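PDB 3QWT: putative GH105 family protein from Salmonella enterica subsp. enterica serovar Paratyphi A, which is of unknown function but may act as a GH105 glycoside hydrolase, releasing unsaturated uronyl sugars from oligosaccharides. Local coordinates for residues Gly151-Ile156 / Asp168-Met173; Gln164-Asp169 / Thr195-Leu200; Asn110-Phe115 / Ala138-Asn143. All blocks are in the same frame, centred on the assembly; numbering follows the deposited sequence.

Contact 1. Residues Gly151-Ile156 / Asp168-Met173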
loop_
_atom_site.group_PDB
_atom_site.type_symbol
_atom_site.label_atom_id
_atom_site.label_comp_id
_atom_site.label_asym_id
_atom_site.label_seq_id
_atom_site.Cartn_x
_atom_site.Cartn_y
_atom_site.Cartn_z
ATOM N N GLY A 151 2.319 28.340 21.390
ATOM C CA GLY A 151 1.769 28.372 20.054
ATOM C C GLY A 151 0.261 28.312 20.038
ATOM O O GLY A 151 -0.337 27.843 19.074
ATOM N N GLY A 152 -0.361 28.788 21.112
ATOM C CA GLY A 152 -1.804 28.911 21.128
ATOM C C GLY A 152 -2.235 30.021 20.192
ATOM O O GLY A 152 -1.552 31.038 20.058
HETATM N N MSE A 153 -3.359 29.830 19.522
HETATM C CA MSE A 153 -3.899 30.888 18.679
HETATM C C MSE A 153 -4.387 32.058 19.534
HETATM O O MSE A 153 -5.186 31.881 20.460
HETATM C CB MSE A 153 -5.018 30.355 17.808
HETATM C CG MSE A 153 -4.492 29.440 16.717
HETATM SE SE MSE A 153 -5.866 29.104 15.404
HETATM C CE MSE A 153 -4.742 28.552 13.908
ATOM N N GLN A 154 -3.879 33.249 19.242
ATOM C CA GLN A 154 -4.245 34.411 20.028
ATOM C C GLN A 154 -5.560 34.960 19.496
ATOM O O GLN A 154 -5.712 35.139 18.288
ATOM C CB GLN A 154 -3.148 35.466 19.968
ATOM C CG GLN A 154 -3.473 36.740 20.723
ATOM C CD GLN A 154 -2.274 37.643 20.816
ATOM O OE1 GLN A 154 -1.228 37.265 21.367
ATOM N NE2 GLN A 154 -2.401 38.840 20.260
ATOM N N HIS A 155 -6.523 35.192 20.385
ATOM C CA HIS A 155 -7.816 35.695 19.940
ATOM C C HIS A 155 -7.721 37.160 19.510
ATOM O O HIS A 155 -8.285 38.041 20.166
ATOM C CB HIS A 155 -8.898 35.513 21.012
ATOM C CG HIS A 155 -10.288 35.746 20.504
ATOM N ND1 HIS A 155 -11.015 34.768 19.855
ATOM C CD2 HIS A 155 -11.076 36.846 20.526
ATOM C CE1 HIS A 155 -12.198 35.253 19.517
ATOM N NE2 HIS A 155 -12.259 36.512 19.912
ATOM N N ILE A 156 -7.008 37.415 18.409
ATOM C CA ILE A 156 -6.888 38.764 17.883
ATOM C C ILE A 156 -8.084 39.149 17.014
ATOM O O ILE A 156 -8.545 38.392 16.165
ATOM C CB ILE A 156 -5.571 39.000 17.113
ATOM C CG1 ILE A 156 -5.458 40.473 16.704
ATOM C CG2 ILE A 156 -5.510 38.135 15.882
ATOM C CD1 ILE A 156 -4.173 40.798 15.973
ATOM N N ASP A 168 -12.759 30.800 24.055
ATOM C CA ASP A 168 -13.651 29.792 23.472
ATOM C C ASP A 168 -13.912 30.046 21.972
ATOM O O ASP A 168 -13.805 29.146 21.155
ATOM C CB ASP A 168 -15.008 29.810 24.170
ATOM C CG ASP A 168 -14.903 29.654 25.695
ATOM O OD1 ASP A 168 -13.825 29.318 26.218
ATOM O OD2 ASP A 168 -15.920 29.864 26.373
ATOM N N ASP A 169 -14.295 31.281 21.659
ATOM C CA ASP A 169 -14.827 31.669 20.366
ATOM C C ASP A 169 -13.850 31.305 19.228
ATOM O O ASP A 169 -14.252 31.036 18.096
ATOM C CB ASP A 169 -15.142 33.183 20.357
ATOM C CG ASP A 169 -16.033 33.628 21.558
ATOM O OD1 ASP A 169 -17.187 34.078 21.344
ATOM O OD2 ASP A 169 -15.579 33.534 22.720
ATOM N N THR A 170 -12.563 31.300 19.535
ATOM C CA THR A 170 -11.568 30.965 18.537
ATOM C C THR A 170 -11.896 29.617 17.925
ATOM O O THR A 170 -11.664 29.422 16.751
ATOM C CB THR A 170 -10.168 30.941 19.139
ATOM O OG1 THR A 170 -9.879 32.230 19.686
ATOM C CG2 THR A 170 -9.123 30.593 18.094
ATOM N N LEU A 171 -12.463 28.694 18.702
ATOM C CA LEU A 171 -12.661 27.353 18.144
ATOM C C LEU A 171 -13.648 27.365 16.983
ATOM O O LEU A 171 -13.511 26.581 16.044
ATOM C CB LEU A 171 -13.034 26.310 19.212
ATOM C CG LEU A 171 -11.853 25.914 20.116
ATOM C CD1 LEU A 171 -12.325 25.303 21.423
ATOM C CD2 LEU A 171 -10.884 24.967 19.401
HETATM N N MSE A 172 -14.620 28.274 17.042
HETATM C CA MSE A 172 -15.644 28.360 16.014
HETATM C C MSE A 172 -15.210 29.216 14.815
HETATM O O MSE A 172 -15.446 28.843 13.656
HETATM C CB MSE A 172 -16.949 28.915 16.606
HETATM C CG MSE A 172 -18.076 29.142 15.601
HETATM SE SE MSE A 172 -18.878 27.474 14.968
HETATM C CE MSE A 172 -18.444 27.655 13.073
HETATM N N MSE A 173 -14.586 30.356 15.098
HETATM C CA MSE A 173 -14.300 31.361 14.073
HETATM C C MSE A 173 -13.043 31.113 13.223
HETATM O O MSE A 173 -12.939 31.652 12.124
HETATM C CB MSE A 173 -14.182 32.741 14.701
HETATM C CG MSE A 173 -15.286 33.079 15.688
HETATM SE SE MSE A 173 -17.070 32.605 15.073
HETATM C CE MSE A 173 -17.950 32.753 16.824
HETATM O O HOH W 1 -7.969 31.489 21.122
#
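The imidazole of H155 lies against D169 and T170, where the chain enters helix 170-184, reaching T170 OG1 with its ND1 and D169 CB with its CE1. The contact thereby joins an irregular connection of the alpha/alpha toroid, after helix 131-143, to the start of the next long helix. ND1 and OG1 are 2.8 Å apart in a nearly straight hydrogen bond (166°), with the hydroxyl close to the plane of the ring. Either group could be the donor. Because CG of H155 stands anti to its backbone N (chi1 -168°), the ring extends from the loop toward the helix. D169 comes in obliquely, with CB 3.7 Å from CE1 and its carboxylate plane turned 62° from the imidazole; the carboxylate itself is hydrogen-bonded to W236 and H215. The other nitrogen of H155, NE2, is hydrogen-bonded to a glycerol, which may mark a pocket, and W167 stacks on the ring.

The backbone at the histidine is tightly folded. H155 is the centre of an inverse gamma turn, closed by I156 N donating to Q154 O at 2.6 Å. A water bridges the segments, donating to M153 O at 2.9 Å and hydrogen-bonding to T170 OG1. The extended chain of M153 carries SE past the threonine, and the methyl T170 CG2 rests 4.1 Å from M153 CB.

Contact 2. Residues Gln164-Asp169 / Thr195-Leu200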
loop_
_atom_site.group_PDB
_atom_site.type_symbol
_atom_site.label_atom_id
_atom_site.label_comp_id
_atom_site.label_asym_id
_atom_site.label_seq_id
_atom_site.Cartn_x
_atom_site.Cartn_y
_atom_site.Cartn_z
ATOM N N GLN A 164 -1.630 37.632 24.236
ATOM C CA GLN A 164 -1.521 36.459 25.109
ATOM C C GLN A 164 -2.841 35.794 25.520
ATOM O O GLN A 164 -2.831 34.916 26.376
ATOM C CB GLN A 164 -0.729 36.815 26.371
ATOM C CG GLN A 164 0.741 37.075 26.124
ATOM C CD GLN A 164 1.524 35.798 25.881
ATOM O OE1 GLN A 164 1.058 34.880 25.205
ATOM N NE2 GLN A 164 2.718 35.729 26.445
ATOM N N GLN A 165 -3.962 36.201 24.927
ATOM C CA GLN A 165 -5.270 35.644 25.307
ATOM C C GLN A 165 -5.753 34.553 24.355
ATOM O O GLN A 165 -5.530 34.635 23.128
ATOM C CB GLN A 165 -6.351 36.732 25.350
ATOM C CG GLN A 165 -6.138 37.846 26.346
ATOM C CD GLN A 165 -7.291 38.851 26.303
ATOM O OE1 GLN A 165 -8.407 38.501 25.919
ATOM N NE2 GLN A 165 -7.023 40.095 26.689
HETATM N N MSE A 166 -6.434 33.558 24.935
HETATM C CA MSE A 166 -7.130 32.502 24.191
HETATM C C MSE A 166 -8.606 32.485 24.611
HETATM O O MSE A 166 -8.915 32.534 25.804
HETATM C CB MSE A 166 -6.487 31.138 24.455
HETATM C CG MSE A 166 -5.064 30.995 23.914
HETATM SE SE MSE A 166 -4.179 29.257 24.221
HETATM C CE MSE A 166 -5.291 28.067 23.108
ATOM N N TRP A 167 -9.518 32.435 23.644
ATOM C CA TRP A 167 -10.952 32.424 23.971
ATOM C C TRP A 167 -11.649 31.188 23.423
ATOM O O TRP A 167 -11.215 30.625 22.410
ATOM C CB TRP A 167 -11.668 33.645 23.370
ATOM C CG TRP A 167 -11.171 34.985 23.805
ATOM C CD1 TRP A 167 -9.995 35.266 24.421
ATOM C CD2 TRP A 167 -11.852 36.234 23.644
ATOM N NE1 TRP A 167 -9.895 36.618 24.652
ATOM C CE2 TRP A 167 -11.019 37.235 24.178
ATOM C CE3 TRP A 167 -13.083 36.601 23.098
ATOM C CZ2 TRP A 167 -11.383 38.588 24.195
ATOM C CZ3 TRP A 167 -13.441 37.946 23.103
ATOM C CH2 TRP A 167 -12.593 38.921 23.656
ATOM N N ASP A 168 -12.759 30.800 24.055
ATOM C CA ASP A 168 -13.651 29.792 23.472
ATOM C C ASP A 168 -13.912 30.046 21.972
ATOM O O ASP A 168 -13.805 29.146 21.155
ATOM C CB ASP A 168 -15.008 29.810 24.170
ATOM C CG ASP A 168 -14.903 29.654 25.695
ATOM O OD1 ASP A 168 -13.825 29.318 26.218
ATOM O OD2 ASP A 168 -15.920 29.864 26.373
ATOM N N ASP A 169 -14.295 31.281 21.659
ATOM C CA ASP A 169 -14.827 31.669 20.366
ATOM C C ASP A 169 -13.850 31.305 19.228
ATOM O O ASP A 169 -14.252 31.036 18.096
ATOM C CB ASP A 169 -15.142 33.183 20.357
ATOM C CG ASP A 169 -16.033 33.628 21.558
ATOM O OD1 ASP A 169 -17.187 34.078 21.344
ATOM O OD2 ASP A 169 -15.579 33.534 22.720
ATOM N N THR A 195 -6.156 20.360 15.371
ATOM C CA THR A 195 -6.235 19.424 16.488
ATOM C C THR A 195 -5.414 19.896 17.658
ATOM O O THR A 195 -5.869 19.848 18.809
ATOM C CB THR A 195 -5.713 18.062 16.062
ATOM O OG1 THR A 195 -6.472 17.643 14.930
ATOM C CG2 THR A 195 -5.858 17.026 17.206
ATOM N N TYR A 196 -4.193 20.347 17.372
ATOM C CA TYR A 196 -3.369 20.891 18.433
ATOM C C TYR A 196 -4.071 22.070 19.108
ATOM O O TYR A 196 -4.116 22.156 20.336
ATOM C CB TYR A 196 -1.988 21.280 17.938
ATOM C CG TYR A 196 -1.144 21.939 18.991
ATOM C CD1 TYR A 196 -0.497 21.179 19.965
ATOM C CD2 TYR A 196 -1.013 23.329 19.037
ATOM C CE1 TYR A 196 0.277 21.769 20.941
ATOM C CE2 TYR A 196 -0.228 23.944 20.017
ATOM C CZ TYR A 196 0.410 23.148 20.970
ATOM O OH TYR A 196 1.178 23.727 21.947
ATOM N N GLN A 197 -4.645 22.965 18.313
ATOM C CA GLN A 197 -5.330 24.094 18.917
ATOM C C GLN A 197 -6.455 23.609 19.860
ATOM O O GLN A 197 -6.637 24.157 20.949
ATOM C CB GLN A 197 -5.840 25.067 17.858
ATOM C CG GLN A 197 -4.725 25.873 17.179
ATOM C CD GLN A 197 -3.898 26.673 18.185
ATOM O OE1 GLN A 197 -4.426 27.155 19.200
ATOM N NE2 GLN A 197 -2.597 26.802 17.920
ATOM N N PHE A 198 -7.180 22.566 19.457
ATOM C CA PHE A 198 -8.251 22.036 20.287
ATOM C C PHE A 198 -7.691 21.619 21.647
ATOM O O PHE A 198 -8.171 22.091 22.679
ATOM C CB PHE A 198 -8.891 20.835 19.618
ATOM C CG PHE A 198 -10.373 20.890 19.580
ATOM C CD1 PHE A 198 -11.032 21.308 18.429
ATOM C CD2 PHE A 198 -11.119 20.511 20.685
ATOM C CE1 PHE A 198 -12.409 21.351 18.381
ATOM C CE2 PHE A 198 -12.495 20.555 20.649
ATOM C CZ PHE A 198 -13.144 20.979 19.494
ATOM N N LEU A 199 -6.663 20.757 21.624
ATOM C CA LEU A 199 -6.063 20.243 22.849
ATOM C C LEU A 199 -5.574 21.370 23.762
ATOM O O LEU A 199 -5.779 21.328 24.969
ATOM C CB LEU A 199 -4.928 19.265 22.524
ATOM C CG LEU A 199 -5.348 18.018 21.733
ATOM C CD1 LEU A 199 -4.115 17.265 21.290
ATOM C CD2 LEU A 199 -6.274 17.091 22.539
ATOM N N LEU A 200 -4.949 22.391 23.183
ATOM C CA LEU A 200 -4.420 23.484 23.992
ATOM C C LEU A 200 -5.563 24.297 24.568
ATOM O O LEU A 200 -5.496 24.731 25.726
ATOM C CB LEU A 200 -3.482 24.400 23.191
ATOM C CG LEU A 200 -2.670 25.343 24.085
ATOM C CD1 LEU A 200 -1.790 24.532 25.029
ATOM C CD2 LEU A 200 -1.814 26.303 23.272
#
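Q197 and L200, almost one turn apart on helix 188-205, receive the side chain of M166, a selenomethionine on the short strand 165-167. Followed along the helix, Y196 comes first, its ring in a cation-pi contact with R258 of the third subunit, another copy of the protein. Q197 is next. Its chain bends at chi2 (-58°) and brings OE1 to 4.1 Å from M166 CE, a van der Waals approach without a hydrogen bond. The polar work of this amide is done on the loop 151-156, where NE2 donates to G151 O and OE1 accepts from M153 N; E193 is a further partner of NE2. F198 points away from the strand and packs on L237, V240 and I241 of helix 231-248. A turn beyond Q197, L200 supplies the main apolar surface, with CD2 3.9 Å from M166 SE and CG 3.9 Å from M166 CE.

The two side chains cross at about a right angle. M166 runs extended as far as SE and then turns at chi3 (66°), which lays its terminal methyl against the leucine branch. Its neighbours Q165 and W167 project from the other side of the strand, where W167 NE1 donates to Q165 OE1 at 2.7 Å, nearly in the indole plane. Strand 165-167 pairs with 216-218, so the contact seats a small two-stranded antiparallel sheet, its strands far apart in sequence, on a helix of the toroid. The absence of hydrogen bonds between the segments is consistent with cohesion by dispersion between the thioether-type end of M166, selenomethionine here, and the leucine.

Contact 3. Residues Asn110-Phe115 / Ala138-Asn143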
loop_
_atom_site.group_PDB
_atom_site.type_symbol
_atom_site.label_atom_id
_atom_site.label_comp_id
_atom_site.label_asym_id
_atom_site.label_seq_id
_atom_site.Cartn_x
_atom_site.Cartn_y
_atom_site.Cartn_z
ATOM N N ASN A 110 -11.844 36.584 13.905
ATOM C CA ASN A 110 -13.272 36.709 13.556
ATOM C C ASN A 110 -13.615 36.830 12.075
ATOM O O ASN A 110 -14.547 36.184 11.587
ATOM C CB ASN A 110 -13.913 37.859 14.319
ATOM C CG ASN A 110 -13.999 37.576 15.820
ATOM O OD1 ASN A 110 -14.148 36.428 16.229
ATOM N ND2 ASN A 110 -13.899 38.625 16.637
ATOM N N THR A 111 -12.876 37.655 11.353
ATOM C CA THR A 111 -13.147 37.800 9.924
ATOM C C THR A 111 -12.845 36.497 9.139
ATOM O O THR A 111 -13.182 36.369 7.958
ATOM C CB THR A 111 -12.374 38.990 9.345
ATOM O OG1 THR A 111 -10.970 38.800 9.562
ATOM C CG2 THR A 111 -12.834 40.314 10.010
HETATM N N MSE A 112 -12.241 35.531 9.823
HETATM C CA MSE A 112 -11.948 34.202 9.263
HETATM C C MSE A 112 -13.207 33.349 9.095
HETATM O O MSE A 112 -13.327 32.586 8.129
HETATM C CB MSE A 112 -10.933 33.473 10.174
HETATM C CG MSE A 112 -10.630 32.018 9.811
HETATM SE SE MSE A 112 -9.444 31.827 8.231
HETATM C CE MSE A 112 -7.941 32.788 8.898
ATOM N N ALA A 113 -14.143 33.493 10.033
ATOM C CA ALA A 113 -15.324 32.611 10.120
ATOM C C ALA A 113 -16.034 32.325 8.807
ATOM O O ALA A 113 -16.377 31.176 8.535
ATOM C CB ALA A 113 -16.317 33.141 11.155
ATOM N N PRO A 114 -16.259 33.360 7.977
ATOM C CA PRO A 114 -16.968 33.061 6.725
ATOM C C PRO A 114 -16.260 32.046 5.801
ATOM O O PRO A 114 -16.892 31.491 4.907
ATOM C CB PRO A 114 -17.075 34.433 6.045
ATOM C CG PRO A 114 -17.115 35.405 7.218
ATOM C CD PRO A 114 -16.172 34.812 8.241
ATOM N N PHE A 115 -14.980 31.795 6.002
ATOM C CA PHE A 115 -14.294 30.913 5.057
ATOM C C PHE A 115 -14.635 29.437 5.228
ATOM O O PHE A 115 -14.476 28.638 4.296
ATOM C CB PHE A 115 -12.803 31.214 4.998
ATOM C CG PHE A 115 -12.521 32.578 4.450
ATOM C CD1 PHE A 115 -12.635 32.817 3.089
ATOM C CD2 PHE A 115 -12.230 33.638 5.299
ATOM C CE1 PHE A 115 -12.414 34.082 2.579
ATOM C CE2 PHE A 115 -12.004 34.904 4.796
ATOM C CZ PHE A 115 -12.095 35.130 3.434
ATOM N N ALA A 138 -6.170 30.694 5.021
ATOM C CA ALA A 138 -5.686 29.540 5.775
ATOM C C ALA A 138 -4.178 29.667 5.980
ATOM O O ALA A 138 -3.669 29.397 7.066
ATOM C CB ALA A 138 -6.028 28.225 5.076
ATOM N N GLU A 139 -3.463 30.075 4.936
ATOM C CA GLU A 139 -2.016 30.260 5.062
ATOM C C GLU A 139 -1.710 31.304 6.132
ATOM O O GLU A 139 -0.736 31.159 6.876
ATOM C CB GLU A 139 -1.374 30.667 3.731
ATOM C CG GLU A 139 -0.969 29.498 2.845
ATOM C CD GLU A 139 0.042 28.562 3.528
ATOM O OE1 GLU A 139 1.171 29.017 3.842
ATOM O OE2 GLU A 139 -0.303 27.377 3.755
ATOM N N TRP A 140 -2.541 32.354 6.203
ATOM C CA TRP A 140 -2.386 33.381 7.231
ATOM C C TRP A 140 -2.587 32.802 8.632
ATOM O O TRP A 140 -1.813 33.076 9.553
ATOM C CB TRP A 140 -3.385 34.511 7.029
ATOM C CG TRP A 140 -3.498 35.423 8.232
ATOM C CD1 TRP A 140 -2.724 36.505 8.509
ATOM C CD2 TRP A 140 -4.446 35.321 9.316
ATOM N NE1 TRP A 140 -3.126 37.089 9.695
ATOM C CE2 TRP A 140 -4.179 36.382 10.206
ATOM C CE3 TRP A 140 -5.495 34.443 9.611
ATOM C CZ2 TRP A 140 -4.920 36.586 11.379
ATOM C CZ3 TRP A 140 -6.224 34.642 10.775
ATOM C CH2 TRP A 140 -5.931 35.708 11.646
ATOM N N ALA A 141 -3.667 32.050 8.791
ATOM C CA ALA A 141 -3.975 31.395 10.059
ATOM C C ALA A 141 -2.818 30.498 10.481
ATOM O O ALA A 141 -2.477 30.418 11.665
ATOM C CB ALA A 141 -5.269 30.586 9.951
HETATM N N MSE A 142 -2.202 29.835 9.509
HETATM C CA MSE A 142 -1.069 28.972 9.810
HETATM C C MSE A 142 0.194 29.714 10.258
HETATM O O MSE A 142 0.821 29.339 11.256
HETATM C CB MSE A 142 -0.757 28.069 8.622
HETATM C CG MSE A 142 -1.768 26.952 8.454
HETATM SE SE MSE A 142 -1.684 25.644 9.926
HETATM C CE MSE A 142 -0.036 24.749 9.467
ATOM N N ASN A 143 0.539 30.781 9.546
ATOM C CA ASN A 143 1.900 31.317 9.602
ATOM C C ASN A 143 2.083 32.750 10.076
ATOM O O ASN A 143 3.192 33.121 10.453
ATOM C CB ASN A 143 2.577 31.177 8.236
ATOM C CG ASN A 143 2.663 29.756 7.798
ATOM O OD1 ASN A 143 3.418 28.968 8.373
ATOM N ND2 ASN A 143 1.876 29.398 6.789
#
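A single side chain, the doubly bent selenomethionine M112, makes every close approach to W140 and A141. Its CG is anti to the backbone N (chi1 174°), which sends the chain out toward helix 131-143; as modelled, turns at chi2 (76°) and chi3 (59°) then bring the terminal methyl to the helix. CE comes against the benzo edge of the W140 indole, rather than a face, near the ring plane at CE3 and CZ3. It is placed there closer than two carbons can sit, so the exact position of the methyl is doubtful. The 3.6 Å separation of M112 CE from A141 CB is plausible for two methyl groups but carries the same doubt.

These residues bring together two successive helices of the alpha/alpha toroid, 114-125 and 131-143, meeting where the first begins and the second ends. The chain enters helix 114-125 through a type I beta turn from N110 to A113, closed by A113 N donating to N110 O at 3.1 Å, and F115 N follows with a bond to M112 O at 2.8 Å. At the end of helix 131-143, E139 O receives both the backbone N and the side-chain ND2 of N143. M112 is also packed by W137 and by T174 of helix 170-184, and W140 touches K107 and M145 in the flanking loops, while N110 ND2 is hydrogen-bonded to a glycerol.

In the fold
From the N terminus, contact 3 comes first: it closes the excursion from 110-115 through helix 114-125 to the end of helix 131-143. Contact 1 follows in series, closing the short loop that runs from 151-156 through strand 165-167 to the start of helix 170-184. Contact 2 opens on that strand before contact 1 has closed, sharing D168 and D169 with it, and ends on helix 188-205, so the two contacts cross along the chain rather than nest. Contacts 1 and 3 touch where M173 packs on M112 and A113; contacts 2 and 3 do not touch. Together they tie four helices of the toroid to the intervening loop and strand.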